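PDB 6HPN: antigen, P35 from Borreliella spielmanii A14S, which is of unknown function but belongs to the PFam54 family of Borrelia outer surface lipoproteins, which are thought to contribute to the pathogenesis of Lyme disease. Local coordinates for residues Ser65-His68 / Phe69-Glu73; Asn72-Leu75 / Asn76-Arg79; Asn178-Pro181 / Glu182-Thr185; Lys200-Phe203 / Ala204-Asn208. One frame throughout, in Å; residues are numbered along the deposited sequence.

How the interactions relate
All four contacts are local and lie in the almost wholly helical C-terminal part of a longer protein, within its Borrelia Bbcrasp-1 family region. Interactions 1 and 2 come first: their centres are 9 Å apart, they share Asn72 and Glu73, and they cover the last part of the loop between helix 52-56 and helix 75-84, and the start of that helix. Arg78 ties the two together. Interaction 3, the junction between helix 146-179 and the short, weakly bonded helix 181-185, stands apart, its centre 33 Å from that of interaction 1. Interaction 4, the opening turns of the last helix, 200-221, lies across the chain's centre from interaction 2, their centres 24 Å apart.

Interaction 1: Ser65-His68 / Phe69-Glu73; sequences SMVH and FDDNE
Val67 lays its isopropyl group against the carboxylate of Asp71, and this is the dense part of the contact. CG2 meets the carboxyl carbon, Asp71 CG, at 3.7 Å, while CG1 lies 3.5 Å from Asp71 OD1, so both methyl branches are used and the two side chains cross obliquely. Asp71 can lean this way because its CG is anti to its own backbone N (chi1 -157°). Beneath them the backbone closes a type I beta turn from His68 to Asp71: Asp71 N donates to His68 O at 3.2 Å. Inside the same turn Asp70 OD1 comes back to within 3.3 Å of His68 CB. Two smaller turns flank it. Ser65 OG accepts from Val67 N at 2.9 Å in an ST turn, and Asp71 OD2 accepts from Glu73 N at 3.1 Å in an Asx turn, on the anti side of the carboxylate. The inward side is anchored by Phe69, buried among Phe56, Phe61 and Ile59, while the His68 ring stacks on Phe60. The solvent side is looser. There the exposed Glu73 runs its extended side chain back over the loop, touching Val67 CG2 with OE1 at 3.7 Å. Ser65 OG stays 4.3 Å from the same oxygen, Glu73 OE1, and makes a weak hydrogen bond with Tyr74 OH instead.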
ATOM      1  N   SER A  65       4.954  -1.747  20.911  1.00 31.73           N
ATOM      2  CA  SER A  65       3.678  -2.443  21.216  1.00 30.55           C
ATOM      3  C   SER A  65       3.989  -3.827  21.794  1.00 32.64           C
ATOM      4  O   SER A  65       4.916  -4.503  21.314  1.00 34.81           O
ATOM      5  CB  SER A  65       2.816  -2.534  19.999  1.00 27.75           C
ATOM      6  OG  SER A  65       1.977  -3.661  20.074  1.00 28.23           O
ATOM      7  N   MET A  66       3.251  -4.228  22.813  1.00 33.57           N
ATOM      8  CA  MET A  66       3.408  -5.573  23.397  1.00 36.68           C
ATOM      9  C   MET A  66       2.507  -6.556  22.644  1.00 36.18           C
ATOM     10  O   MET A  66       2.516  -7.715  23.018  1.00 35.43           O
ATOM     11  CB  MET A  66       3.069  -5.557  24.891  1.00 40.23           C
ATOM     12  CG  MET A  66       4.313  -5.459  25.756  1.00 43.57           C
ATOM     13  SD  MET A  66       4.138  -4.329  27.141  1.00 46.09           S
ATOM     14  CE  MET A  66       5.868  -3.879  27.353  1.00 39.23           C
ATOM     15  N   VAL A  67       1.784  -6.132  21.602  1.00 35.09           N
ATOM     16  CA  VAL A  67       0.886  -7.058  20.853  1.00 32.07           C
ATOM     17  C   VAL A  67       1.336  -7.205  19.403  1.00 29.61           C
ATOM     18  O   VAL A  67       2.092  -6.383  18.885  1.00 28.85           O
ATOM     19  CB  VAL A  67      -0.584  -6.624  20.938  1.00 33.75           C
ATOM     20  CG1 VAL A  67      -1.084  -6.723  22.374  1.00 32.53           C
ATOM     21  CG2 VAL A  67      -0.782  -5.221  20.392  1.00 36.00           C
ATOM     22  N   HIS A  68       0.841  -8.263  18.784  1.00 28.40           N
ATOM     23  CA  HIS A  68       1.123  -8.633  17.381  1.00 25.13           C
ATOM     24  C   HIS A  68       0.148  -7.892  16.461  1.00 23.37           C
ATOM     25  O   HIS A  68      -0.843  -7.301  16.967  1.00 19.12           O
ATOM     26  CB  HIS A  68       1.062 -10.163  17.235  1.00 24.44           C
ATOM     27  CG  HIS A  68       2.126 -10.865  18.003  1.00 25.20           C
ATOM     28  ND1 HIS A  68       3.444 -10.918  17.565  1.00 25.60           N
ATOM     29  CD2 HIS A  68       2.074 -11.542  19.170  1.00 25.89           C
ATOM     30  CE1 HIS A  68       4.161 -11.592  18.436  1.00 26.47           C
ATOM     31  NE2 HIS A  68       3.338 -11.981  19.429  1.00 26.69           N
ATOM     32  N   PHE A  69       0.395  -8.003  15.149  1.00 22.93           N
ATOM     33  CA  PHE A  69      -0.365  -7.314  14.072  1.00 23.07           C
ATOM     34  C   PHE A  69      -1.830  -7.791  13.992  1.00 22.22           C
ATOM     35  O   PHE A  69      -2.598  -7.093  13.306  1.00 19.97           O
ATOM     36  CB  PHE A  69       0.362  -7.442  12.725  1.00 22.58           C
ATOM     37  CG  PHE A  69      -0.028  -6.429  11.670  1.00 23.10           C
ATOM     38  CD1 PHE A  69      -0.232  -5.088  11.989  1.00 24.44           C
ATOM     39  CD2 PHE A  69      -0.155  -6.797  10.346  1.00 22.91           C
ATOM     40  CE1 PHE A  69      -0.558  -4.154  11.019  1.00 24.98           C
ATOM     41  CE2 PHE A  69      -0.500  -5.865   9.377  1.00 24.32           C
ATOM     42  CZ  PHE A  69      -0.685  -4.544   9.709  1.00 25.16           C
ATOM     43  N   ASP A  70      -2.221  -8.893  14.649  1.00 22.57           N
ATOM     44  CA  ASP A  70      -3.597  -9.461  14.538  1.00 23.33           C
ATOM     45  C   ASP A  70      -4.522  -8.759  15.523  1.00 23.24           C
ATOM     46  O   ASP A  70      -5.726  -8.908  15.386  1.00 23.13           O
ATOM     47  CB  ASP A  70      -3.655 -10.955  14.845  1.00 24.32           C
ATOM     48  CG  ASP A  70      -3.179 -11.260  16.252  1.00 24.18           C
ATOM     49  OD1 ASP A  70      -2.148 -10.678  16.654  1.00 22.25           O
ATOM     50  OD2 ASP A  70      -3.861 -12.046  16.936  1.00 26.53           O
ATOM     51  N   ASP A  71      -3.963  -8.023  16.474  1.00 24.57           N
ATOM     52  CA  ASP A  71      -4.716  -7.247  17.494  1.00 26.08           C
ATOM     53  C   ASP A  71      -5.688  -6.267  16.811  1.00 26.78           C
ATOM     54  O   ASP A  71      -5.350  -5.783  15.708  1.00 25.28           O
ATOM     55  CB  ASP A  71      -3.728  -6.480  18.379  1.00 27.44           C
ATOM     56  CG  ASP A  71      -4.277  -6.114  19.738  1.00 26.62           C
ATOM     57  OD1 ASP A  71      -4.135  -6.938  20.632  1.00 28.64           O
ATOM     58  OD2 ASP A  71      -4.835  -5.022  19.876  1.00 24.88           O
ATOM     59  N   ASN A  72      -6.818  -5.959  17.464  1.00 28.10           N
ATOM     60  CA  ASN A  72      -7.872  -5.007  17.010  1.00 30.94           C
ATOM     61  C   ASN A  72      -7.364  -3.561  16.991  1.00 28.98           C
ATOM     62  O   ASN A  72      -7.940  -2.755  16.235  1.00 27.02           O
ATOM     63  CB  ASN A  72      -9.094  -5.014  17.925  1.00 36.40           C
ATOM     64  CG  ASN A  72      -9.926  -6.262  17.775  1.00 44.35           C
ATOM     65  OD1 ASN A  72     -10.163  -6.731  16.653  1.00 47.23           O
ATOM     66  ND2 ASN A  72     -10.396  -6.775  18.902  1.00 45.85           N
ATOM     67  N   GLU A  73      -6.358  -3.235  17.812  1.00 26.13           N
ATOM     68  CA  GLU A  73      -5.529  -2.005  17.666  1.00 26.04           C
ATOM     69  C   GLU A  73      -5.223  -1.724  16.182  1.00 25.46           C
ATOM     70  O   GLU A  73      -5.112  -0.526  15.853  1.00 25.76           O
ATOM     71  CB  GLU A  73      -4.205  -2.120  18.440  1.00 26.61           C
ATOM     72  CG  GLU A  73      -3.291  -0.918  18.254  1.00 26.70           C
ATOM     73  CD  GLU A  73      -2.108  -0.756  19.188  1.00 27.08           C
ATOM     74  OE1 GLU A  73      -1.838  -1.648  19.991  1.00 29.89           O
ATOM     75  OE2 GLU A  73      -1.428   0.260  19.072  1.00 30.85           O
TER

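Interaction 2: Asn72-Leu75 / Asn76-Arg79; sequences NEYL and NERR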
ATOM      1  N   ASN A  72      -6.818  -5.959  17.464  1.00 28.10           N
ATOM      2  CA  ASN A  72      -7.872  -5.007  17.010  1.00 30.94           C
ATOM      3  C   ASN A  72      -7.364  -3.561  16.991  1.00 28.98           C
ATOM      4  O   ASN A  72      -7.940  -2.755  16.235  1.00 27.02           O
ATOM      5  CB  ASN A  72      -9.094  -5.014  17.925  1.00 36.40           C
ATOM      6  CG  ASN A  72      -9.926  -6.262  17.775  1.00 44.35           C
ATOM      7  OD1 ASN A  72     -10.163  -6.731  16.653  1.00 47.23           O
ATOM      8  ND2 ASN A  72     -10.396  -6.775  18.902  1.00 45.85           N
ATOM      9  N   GLU A  73      -6.358  -3.235  17.812  1.00 26.13           N
ATOM     10  CA  GLU A  73      -5.529  -2.005  17.666  1.00 26.04           C
ATOM     11  C   GLU A  73      -5.223  -1.724  16.182  1.00 25.46           C
ATOM     12  O   GLU A  73      -5.112  -0.526  15.853  1.00 25.76           O
ATOM     13  CB  GLU A  73      -4.205  -2.120  18.440  1.00 26.61           C
ATOM     14  CG  GLU A  73      -3.291  -0.918  18.254  1.00 26.70           C
ATOM     15  CD  GLU A  73      -2.108  -0.756  19.188  1.00 27.08           C
ATOM     16  OE1 GLU A  73      -1.838  -1.648  19.991  1.00 29.89           O
ATOM     17  OE2 GLU A  73      -1.428   0.260  19.072  1.00 30.85           O
ATOM     18  N   TYR A  74      -5.053  -2.754  15.332  1.00 24.08           N
ATOM     19  CA  TYR A  74      -4.440  -2.642  13.980  1.00 23.28           C
ATOM     20  C   TYR A  74      -5.501  -2.865  12.892  1.00 22.56           C
ATOM     21  O   TYR A  74      -5.184  -2.982  11.703  1.00 23.79           O
ATOM     22  CB  TYR A  74      -3.204  -3.546  13.881  1.00 23.22           C
ATOM     23  CG  TYR A  74      -2.066  -3.188  14.815  1.00 23.68           C
ATOM     24  CD1 TYR A  74      -1.427  -1.950  14.751  1.00 23.75           C
ATOM     25  CD2 TYR A  74      -1.614  -4.087  15.768  1.00 24.31           C
ATOM     26  CE1 TYR A  74      -0.386  -1.615  15.607  1.00 24.27           C
ATOM     27  CE2 TYR A  74      -0.588  -3.762  16.649  1.00 27.49           C
ATOM     28  CZ  TYR A  74       0.031  -2.519  16.573  1.00 27.68           C
ATOM     29  OH  TYR A  74       1.053  -2.228  17.429  1.00 28.16           O
ATOM     30  N   LEU A  75      -6.770  -2.831  13.257  1.00 23.99           N
ATOM     31  CA  LEU A  75      -7.883  -2.907  12.273  1.00 26.15           C
ATOM     32  C   LEU A  75      -7.589  -2.059  11.018  1.00 26.29           C
ATOM     33  O   LEU A  75      -7.608  -2.599   9.916  1.00 25.26           O
ATOM     34  CB  LEU A  75      -9.160  -2.440  12.972  1.00 27.76           C
ATOM     35  CG  LEU A  75     -10.449  -2.654  12.177  1.00 30.63           C
ATOM     36  CD1 LEU A  75     -10.991  -4.068  12.391  1.00 30.93           C
ATOM     37  CD2 LEU A  75     -11.485  -1.593  12.536  1.00 30.15           C
ATOM     38  N   ASN A  76      -7.301  -0.772  11.196  1.00 30.87           N
ATOM     39  CA  ASN A  76      -7.138   0.235  10.116  1.00 31.58           C
ATOM     40  C   ASN A  76      -5.880  -0.004   9.287  1.00 28.03           C
ATOM     41  O   ASN A  76      -5.939   0.233   8.070  1.00 25.88           O
ATOM     42  CB  ASN A  76      -7.077   1.659  10.656  1.00 35.55           C
ATOM     43  CG  ASN A  76      -8.319   2.391  10.232  1.00 40.98           C
ATOM     44  OD1 ASN A  76      -8.632   2.453   9.021  1.00 42.55           O
ATOM     45  ND2 ASN A  76      -9.059   2.833  11.237  1.00 38.24           N
ATOM     46  N   GLU A  77      -4.783  -0.381   9.938  1.00 24.24           N
ATOM     47  CA  GLU A  77      -3.520  -0.730   9.252  1.00 23.73           C
ATOM     48  C   GLU A  77      -3.798  -1.929   8.330  1.00 22.91           C
ATOM     49  O   GLU A  77      -3.392  -1.900   7.149  1.00 23.95           O
ATOM     50  CB  GLU A  77      -2.402  -1.004  10.267  1.00 23.38           C
ATOM     51  CG  GLU A  77      -1.905   0.237  11.005  1.00 21.96           C
ATOM     52  CD  GLU A  77      -2.718   0.680  12.217  1.00 22.45           C
ATOM     53  OE1 GLU A  77      -3.800   0.146  12.454  1.00 25.02           O
ATOM     54  OE2 GLU A  77      -2.283   1.583  12.916  1.00 22.39           O
ATOM     55  N   ARG A  78      -4.510  -2.935   8.822  1.00 21.26           N
ATOM     56  CA  ARG A  78      -4.836  -4.142   8.008  1.00 21.37           C
ATOM     57  C   ARG A  78      -5.776  -3.726   6.871  1.00 18.85           C
ATOM     58  O   ARG A  78      -5.649  -4.244   5.753  1.00 18.25           O
ATOM     59  CB  ARG A  78      -5.432  -5.250   8.892  1.00 21.08           C
ATOM     60  CG  ARG A  78      -4.423  -5.948   9.804  1.00 21.02           C
ATOM     61  CD  ARG A  78      -4.977  -7.224  10.431  1.00 20.82           C
ATOM     62  NE  ARG A  78      -6.262  -6.974  11.081  1.00 21.79           N
ATOM     63  CZ  ARG A  78      -6.441  -6.657  12.373  1.00 20.30           C
ATOM     64  NH1 ARG A  78      -5.420  -6.590  13.217  1.00 19.60           N
ATOM     65  NH2 ARG A  78      -7.664  -6.426  12.815  1.00 19.27           N
ATOM     66  N   ARG A  79      -6.691  -2.813   7.153  1.00 16.87           N
ATOM     67  CA  ARG A  79      -7.614  -2.292   6.124  1.00 17.03           C
ATOM     68  C   ARG A  79      -6.759  -1.661   4.996  1.00 16.56           C
ATOM     69  O   ARG A  79      -6.986  -1.978   3.809  1.00 15.47           O
ATOM     70  CB  ARG A  79      -8.623  -1.348   6.795  1.00 16.32           C
ATOM     71  CG  ARG A  79      -9.823  -0.982   5.929  1.00 16.17           C
ATOM     72  CD  ARG A  79      -9.464   0.032   4.856  1.00 16.73           C
ATOM     73  NE  ARG A  79      -8.921   1.262   5.408  1.00 16.40           N
ATOM     74  CZ  ARG A  79      -8.212   2.138   4.718  1.00 17.59           C
ATOM     75  NH1 ARG A  79      -7.937   1.909   3.435  1.00 18.78           N
ATOM     76  NH2 ARG A  79      -7.763   3.237   5.313  1.00 16.71           N
TER
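The guanidinium of Arg78 lies flat over the backbone at the Tyr74-Leu75 junction. One face has Tyr74 C 3.7 Å from its plane, offset toward the rim, and Arg78 NH2 is 3.6 Å from Leu75 CA. Asn72 CA sits at the edge of the same flat group. A bend at chi3 (-52°) folds the arginine chain back over the turn it follows. At the edge of the Tyr74 ring Glu77 doubles back as well, bent at chi2 (83°): its CD comes to 3.9 Å from Tyr74 CD1, with the carboxylate and ring planes 79° apart, and Glu77 OE1 lies near Tyr74 CA. Glu73 CG covers one face of the Tyr74 ring, 3.9 Å above its centre. This is the start of helix 75-84, with Tyr74 at the N-cap position, and the first helical bonds follow at once. Arg78 N donates to Tyr74 O at 3.0 Å, and Arg79 N donates to Leu75 O at 2.9 Å. Further out, Arg78 NH1 donates to the carbonyl oxygens of Phe69 and Asp71, and Arg78 NH2 makes a salt bridge with Glu44 that balances its charge; together these hold the guanidinium flat against the helix start. Arg79 leads its own guanidinium away from the turn: NH1 hydrogen-bonds Thr83 OG1 of the same helix, and NH2 forms a salt bridge with Glu128 of helix 106-135. The Tyr74 ring also meets that of Phe61.

Interaction 3: Asn178-Pro181 / Glu182-Thr185; sequences NANP and ELRT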
ATOM      1  N   ASN A 178      -0.076 -21.306  -8.913  1.00 26.49           N
ATOM      2  CA  ASN A 178      -1.212 -22.171  -9.316  1.00 26.81           C
ATOM      3  C   ASN A 178      -0.846 -22.945 -10.596  1.00 28.19           C
ATOM      4  O   ASN A 178      -1.545 -23.936 -10.881  1.00 24.31           O
ATOM      5  CB  ASN A 178      -2.500 -21.365  -9.493  1.00 28.60           C
ATOM      6  CG  ASN A 178      -3.121 -20.898  -8.184  1.00 30.81           C
ATOM      7  OD1 ASN A 178      -3.123 -21.602  -7.173  1.00 27.85           O
ATOM      8  ND2 ASN A 178      -3.685 -19.704  -8.211  1.00 31.90           N
ATOM      9  N   ALA A 179       0.207 -22.535 -11.330  1.00 26.64           N
ATOM     10  CA  ALA A 179       0.622 -23.150 -12.614  1.00 23.78           C
ATOM     11  C   ALA A 179       1.766 -24.144 -12.382  1.00 24.64           C
ATOM     12  O   ALA A 179       2.025 -24.949 -13.293  1.00 22.09           O
ATOM     13  CB  ALA A 179       1.031 -22.093 -13.598  1.00 21.86           C
ATOM     14  N   ASN A 180       2.424 -24.107 -11.220  1.00 26.13           N
ATOM     15  CA  ASN A 180       3.705 -24.842 -11.036  1.00 26.14           C
ATOM     16  C   ASN A 180       3.769 -25.564  -9.694  1.00 25.96           C
ATOM     17  O   ASN A 180       4.116 -24.983  -8.670  1.00 25.11           O
ATOM     18  CB  ASN A 180       4.915 -23.939 -11.220  1.00 27.92           C
ATOM     19  CG  ASN A 180       6.184 -24.759 -11.140  1.00 30.59           C
ATOM     20  OD1 ASN A 180       6.279 -25.693 -10.348  1.00 37.96           O
ATOM     21  ND2 ASN A 180       7.161 -24.440 -11.958  1.00 29.06           N
ATOM     22  N   PRO A 181       3.511 -26.891  -9.700  1.00 27.43           N
ATOM     23  CA  PRO A 181       3.588 -27.725  -8.501  1.00 27.36           C
ATOM     24  C   PRO A 181       4.855 -27.587  -7.650  1.00 28.30           C
ATOM     25  O   PRO A 181       4.764 -27.857  -6.460  1.00 29.02           O
ATOM     26  CB  PRO A 181       3.585 -29.138  -9.083  1.00 26.68           C
ATOM     27  CG  PRO A 181       2.728 -29.016 -10.313  1.00 27.36           C
ATOM     28  CD  PRO A 181       3.065 -27.656 -10.878  1.00 27.82           C
ATOM     29  N   GLU A 182       5.986 -27.246  -8.270  1.00 29.17           N
ATOM     30  CA  GLU A 182       7.285 -27.098  -7.566  1.00 32.53           C
ATOM     31  C   GLU A 182       7.172 -25.950  -6.560  1.00 33.15           C
ATOM     32  O   GLU A 182       7.689 -26.107  -5.431  1.00 31.23           O
ATOM     33  CB  GLU A 182       8.437 -26.842  -8.531  1.00 37.31           C
ATOM     34  CG  GLU A 182       9.788 -26.799  -7.830  1.00 45.40           C
ATOM     35  CD  GLU A 182      10.740 -27.933  -8.166  1.00 49.68           C
ATOM     36  OE1 GLU A 182      10.832 -28.249  -9.362  1.00 55.25           O
ATOM     37  OE2 GLU A 182      11.390 -28.487  -7.234  1.00 47.16           O
ATOM     38  N   LEU A 183       6.500 -24.852  -6.933  1.00 31.85           N
ATOM     39  CA  LEU A 183       6.322 -23.689  -6.025  1.00 31.95           C
ATOM     40  C   LEU A 183       5.399 -24.092  -4.862  1.00 33.00           C
ATOM     41  O   LEU A 183       5.499 -23.470  -3.790  1.00 33.56           O
ATOM     42  CB  LEU A 183       5.806 -22.478  -6.812  1.00 31.96           C
ATOM     43  CG  LEU A 183       6.794 -21.881  -7.825  1.00 32.09           C
ATOM     44  CD1 LEU A 183       6.127 -20.824  -8.691  1.00 31.25           C
ATOM     45  CD2 LEU A 183       8.032 -21.297  -7.141  1.00 30.73           C
ATOM     46  N   ARG A 184       4.587 -25.142  -5.019  1.00 31.19           N
ATOM     47  CA  ARG A 184       3.688 -25.633  -3.942  1.00 29.36           C
ATOM     48  C   ARG A 184       4.434 -26.622  -3.023  1.00 29.68           C
ATOM     49  O   ARG A 184       3.967 -26.845  -1.914  1.00 26.83           O
ATOM     50  CB  ARG A 184       2.407 -26.189  -4.572  1.00 27.70           C
ATOM     51  CG  ARG A 184       1.769 -25.227  -5.566  1.00 28.00           C
ATOM     52  CD  ARG A 184       0.325 -25.545  -5.924  1.00 28.05           C
ATOM     53  NE  ARG A 184       0.181 -26.681  -6.835  1.00 27.63           N
ATOM     54  CZ  ARG A 184       0.040 -26.619  -8.165  1.00 27.89           C
ATOM     55  NH1 ARG A 184       0.018 -25.467  -8.824  1.00 27.84           N
ATOM     56  NH2 ARG A 184      -0.066 -27.746  -8.844  1.00 28.75           N
ATOM     57  N   THR A 185       5.572 -27.186  -3.420  1.00 31.58           N
ATOM     58  CA  THR A 185       6.251 -28.233  -2.602  1.00 32.77           C
ATOM     59  C   THR A 185       7.671 -27.778  -2.231  1.00 33.15           C
ATOM     60  O   THR A 185       8.100 -28.056  -1.111  1.00 35.40           O
ATOM     61  CB  THR A 185       6.219 -29.601  -3.309  1.00 33.30           C
ATOM     62  OG1 THR A 185       7.122 -29.636  -4.414  1.00 31.71           O
ATOM     63  CG2 THR A 185       4.866 -29.962  -3.876  1.00 32.22           C
TER
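Asn180 OD1 takes the backbone N-H of Glu182 at 2.6 Å, the donor lying nearly along the C=O axis of the side-chain amide, though the bond is bent at the hydrogen (136°). With CG anti to its backbone N (chi1 -175°), Asn180 brings that oxygen alongside Glu182, and the two side chains run the same way. Among the backbone bonds, Leu183 N donates to Asn180 O at 3.0 Å, and a weak bond joins Arg184 N to Pro181 O at 3.1 Å. The side-chain bond makes Asn180 the N-cap of the short helix 181-185, just after helix 146-179 ends, and Pro181 occupies the first turn, where a backbone N-H is not needed. The arginine contacts form a second group. Pro181 CA and Asn180 C lie over one face of the Arg184 guanidinium, Pro181 CA 3.6 Å from its plane, and Arg184 NH2 is 3.4 Å from Pro181 CG. Arg184 NH1 donates to Tyr177 O near the end of the preceding helix, so the arginine bridges the junction of the two helices. Apolar packing is slighter: Leu183 CD1 comes 4.2 Å from Asn180 CB, while Lys189 of helix 187-197 touches both residues.

Interaction 4: Lys200-Phe203 / Ala204-Asn208; sequences KAQF and ADIHN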
ATOM      1  N   LYS A 200      15.725  -5.816  -2.244  1.00 37.72           N
ATOM      2  CA  LYS A 200      16.100  -4.782  -1.240  1.00 39.58           C
ATOM      3  C   LYS A 200      16.300  -3.434  -1.942  1.00 35.57           C
ATOM      4  O   LYS A 200      15.955  -2.399  -1.356  1.00 33.33           O
ATOM      5  CB  LYS A 200      17.390  -5.176  -0.510  1.00 42.26           C
ATOM      6  CG  LYS A 200      17.315  -6.451   0.319  1.00 46.32           C
ATOM      7  CD  LYS A 200      18.661  -7.144   0.413  1.00 53.37           C
ATOM      8  CE  LYS A 200      19.633  -6.468   1.360  1.00 57.89           C
ATOM      9  NZ  LYS A 200      19.705  -7.186   2.656  1.00 60.14           N
ATOM     10  N   ALA A 201      16.870  -3.439  -3.143  1.00 33.48           N
ATOM     11  CA  ALA A 201      16.947  -2.243  -4.013  1.00 34.76           C
ATOM     12  C   ALA A 201      15.529  -1.675  -4.216  1.00 31.73           C
ATOM     13  O   ALA A 201      15.331  -0.470  -4.029  1.00 30.70           O
ATOM     14  CB  ALA A 201      17.617  -2.594  -5.336  1.00 34.15           C
ATOM     15  N   GLN A 202      14.578  -2.523  -4.600  1.00 30.17           N
ATOM     16  CA  GLN A 202      13.181  -2.106  -4.883  1.00 29.94           C
ATOM     17  C   GLN A 202      12.580  -1.464  -3.632  1.00 25.96           C
ATOM     18  O   GLN A 202      11.956  -0.402  -3.775  1.00 23.92           O
ATOM     19  CB  GLN A 202      12.340  -3.295  -5.349  1.00 31.38           C
ATOM     20  CG  GLN A 202      10.852  -3.102  -5.080  1.00 32.86           C
ATOM     21  CD  GLN A 202      10.014  -3.973  -5.975  1.00 30.35           C
ATOM     22  OE1 GLN A 202       9.808  -3.658  -7.135  1.00 31.44           O
ATOM     23  NE2 GLN A 202       9.545  -5.081  -5.438  1.00 30.97           N
ATOM     24  N   PHE A 203      12.773  -2.088  -2.469  1.00 23.84           N
ATOM     25  CA  PHE A 203      12.288  -1.597  -1.153  1.00 25.49           C
ATOM     26  C   PHE A 203      12.839  -0.193  -0.831  1.00 25.00           C
ATOM     27  O   PHE A 203      12.115   0.662  -0.258  1.00 25.76           O
ATOM     28  CB  PHE A 203      12.678  -2.562  -0.036  1.00 25.08           C
ATOM     29  CG  PHE A 203      11.818  -3.788   0.064  1.00 27.07           C
ATOM     30  CD1 PHE A 203      10.454  -3.670   0.298  1.00 26.25           C
ATOM     31  CD2 PHE A 203      12.372  -5.060  -0.034  1.00 27.56           C
ATOM     32  CE1 PHE A 203       9.659  -4.799   0.415  1.00 26.49           C
ATOM     33  CE2 PHE A 203      11.568  -6.184   0.076  1.00 26.90           C
ATOM     34  CZ  PHE A 203      10.212  -6.053   0.290  1.00 26.92           C
ATOM     35  N   ALA A 204      14.098   0.043  -1.158  1.00 23.42           N
ATOM     36  CA  ALA A 204      14.743   1.359  -0.968  1.00 24.51           C
ATOM     37  C   ALA A 204      14.133   2.346  -1.961  1.00 23.95           C
ATOM     38  O   ALA A 204      13.848   3.489  -1.558  1.00 25.50           O
ATOM     39  CB  ALA A 204      16.249   1.259  -1.107  1.00 22.90           C
ATOM     40  N   ASP A 205      13.902   1.935  -3.201  1.00 24.11           N
ATOM     41  CA  ASP A 205      13.368   2.876  -4.227  1.00 26.99           C
ATOM     42  C   ASP A 205      11.964   3.324  -3.804  1.00 26.86           C
ATOM     43  O   ASP A 205      11.643   4.515  -3.964  1.00 25.58           O
ATOM     44  CB  ASP A 205      13.343   2.268  -5.628  1.00 27.76           C
ATOM     45  CG  ASP A 205      14.716   2.066  -6.237  1.00 29.07           C
ATOM     46  OD1 ASP A 205      15.707   2.499  -5.631  1.00 27.32           O
ATOM     47  OD2 ASP A 205      14.777   1.452  -7.303  1.00 32.98           O
ATOM     48  N   ILE A 206      11.177   2.388  -3.267  1.00 25.67           N
ATOM     49  CA  ILE A 206       9.784   2.639  -2.804  1.00 23.83           C
ATOM     50  C   ILE A 206       9.896   3.593  -1.618  1.00 22.64           C
ATOM     51  O   ILE A 206       9.184   4.624  -1.593  1.00 21.68           O
ATOM     52  CB  ILE A 206       9.072   1.311  -2.450  1.00 23.47           C
ATOM     53  CG1 ILE A 206       8.621   0.560  -3.709  1.00 23.84           C
ATOM     54  CG2 ILE A 206       7.914   1.535  -1.488  1.00 21.99           C
ATOM     55  CD1 ILE A 206       8.424  -0.931  -3.510  1.00 24.92           C
ATOM     56  N   HIS A 207      10.781   3.275  -0.675  1.00 20.95           N
ATOM     57  CA  HIS A 207      10.933   4.091   0.559  1.00 20.27           C
ATOM     58  C   HIS A 207      11.298   5.528   0.158  1.00 18.22           C
ATOM     59  O   HIS A 207      10.608   6.428   0.596  1.00 16.91           O
ATOM     60  CB  HIS A 207      11.933   3.456   1.527  1.00 20.13           C
ATOM     61  CG  HIS A 207      12.122   4.255   2.769  1.00 21.70           C
ATOM     62  ND1 HIS A 207      12.973   5.352   2.817  1.00 22.12           N
ATOM     63  CD2 HIS A 207      11.587   4.130   4.008  1.00 22.99           C
ATOM     64  CE1 HIS A 207      12.970   5.864   4.035  1.00 22.41           C
ATOM     65  NE2 HIS A 207      12.120   5.132   4.788  1.00 22.73           N
ATOM     66  N   ASN A 208      12.305   5.701  -0.699  1.00 17.53           N
ATOM     67  CA  ASN A 208      12.885   7.024  -1.041  1.00 18.35           C
ATOM     68  C   ASN A 208      11.915   7.799  -1.920  1.00 18.24           C
ATOM     69  O   ASN A 208      11.848   9.026  -1.780  1.00 18.09           O
ATOM     70  CB  ASN A 208      14.250   6.926  -1.730  1.00 19.20           C
ATOM     71  CG  ASN A 208      15.319   6.378  -0.808  1.00 19.38           C
ATOM     72  OD1 ASN A 208      15.268   6.593   0.394  1.00 21.94           O
ATOM     73  ND2 ASN A 208      16.252   5.620  -1.337  1.00 19.50           N
TER
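The first turns of helix 200-221 carry this contact, in which Gln202 and Ile206, one turn apart, run alongside each other in the same direction. Gln202 CG meets Ile206 CD1 at 3.6 Å. In Ile206, chi1 of -77° puts CG1 anti to the carbonyl carbon, and the extended chi2 (157°) carries CD1 on to the glutamine. Four regular backbone bonds, each from a residue to the one four places earlier, hold the turns: they run from the N-H groups of Ala204 to His207 back to the carbonyls of Lys200 to Phe203, and the one under the side-chain pair, Ile206 N to Gln202 O, measures 2.9 Å. One side of the helix faces helix 106-135. There the buried Phe203 packs on Glu114 and Thr115, and both Gln202 and Ile206 touch Arg119. Gln202 NE2 also makes a weak hydrogen bond to Lys197 O in the preceding helix. Another flank is more polar, and on it the exposed Asp205 carboxylate merely lies near Ala201 O, without a bond between these acceptors. His207 leads its ring away from the first turn, and within the side chain it is CB that stays close, 3.3 Å from Phe203 O.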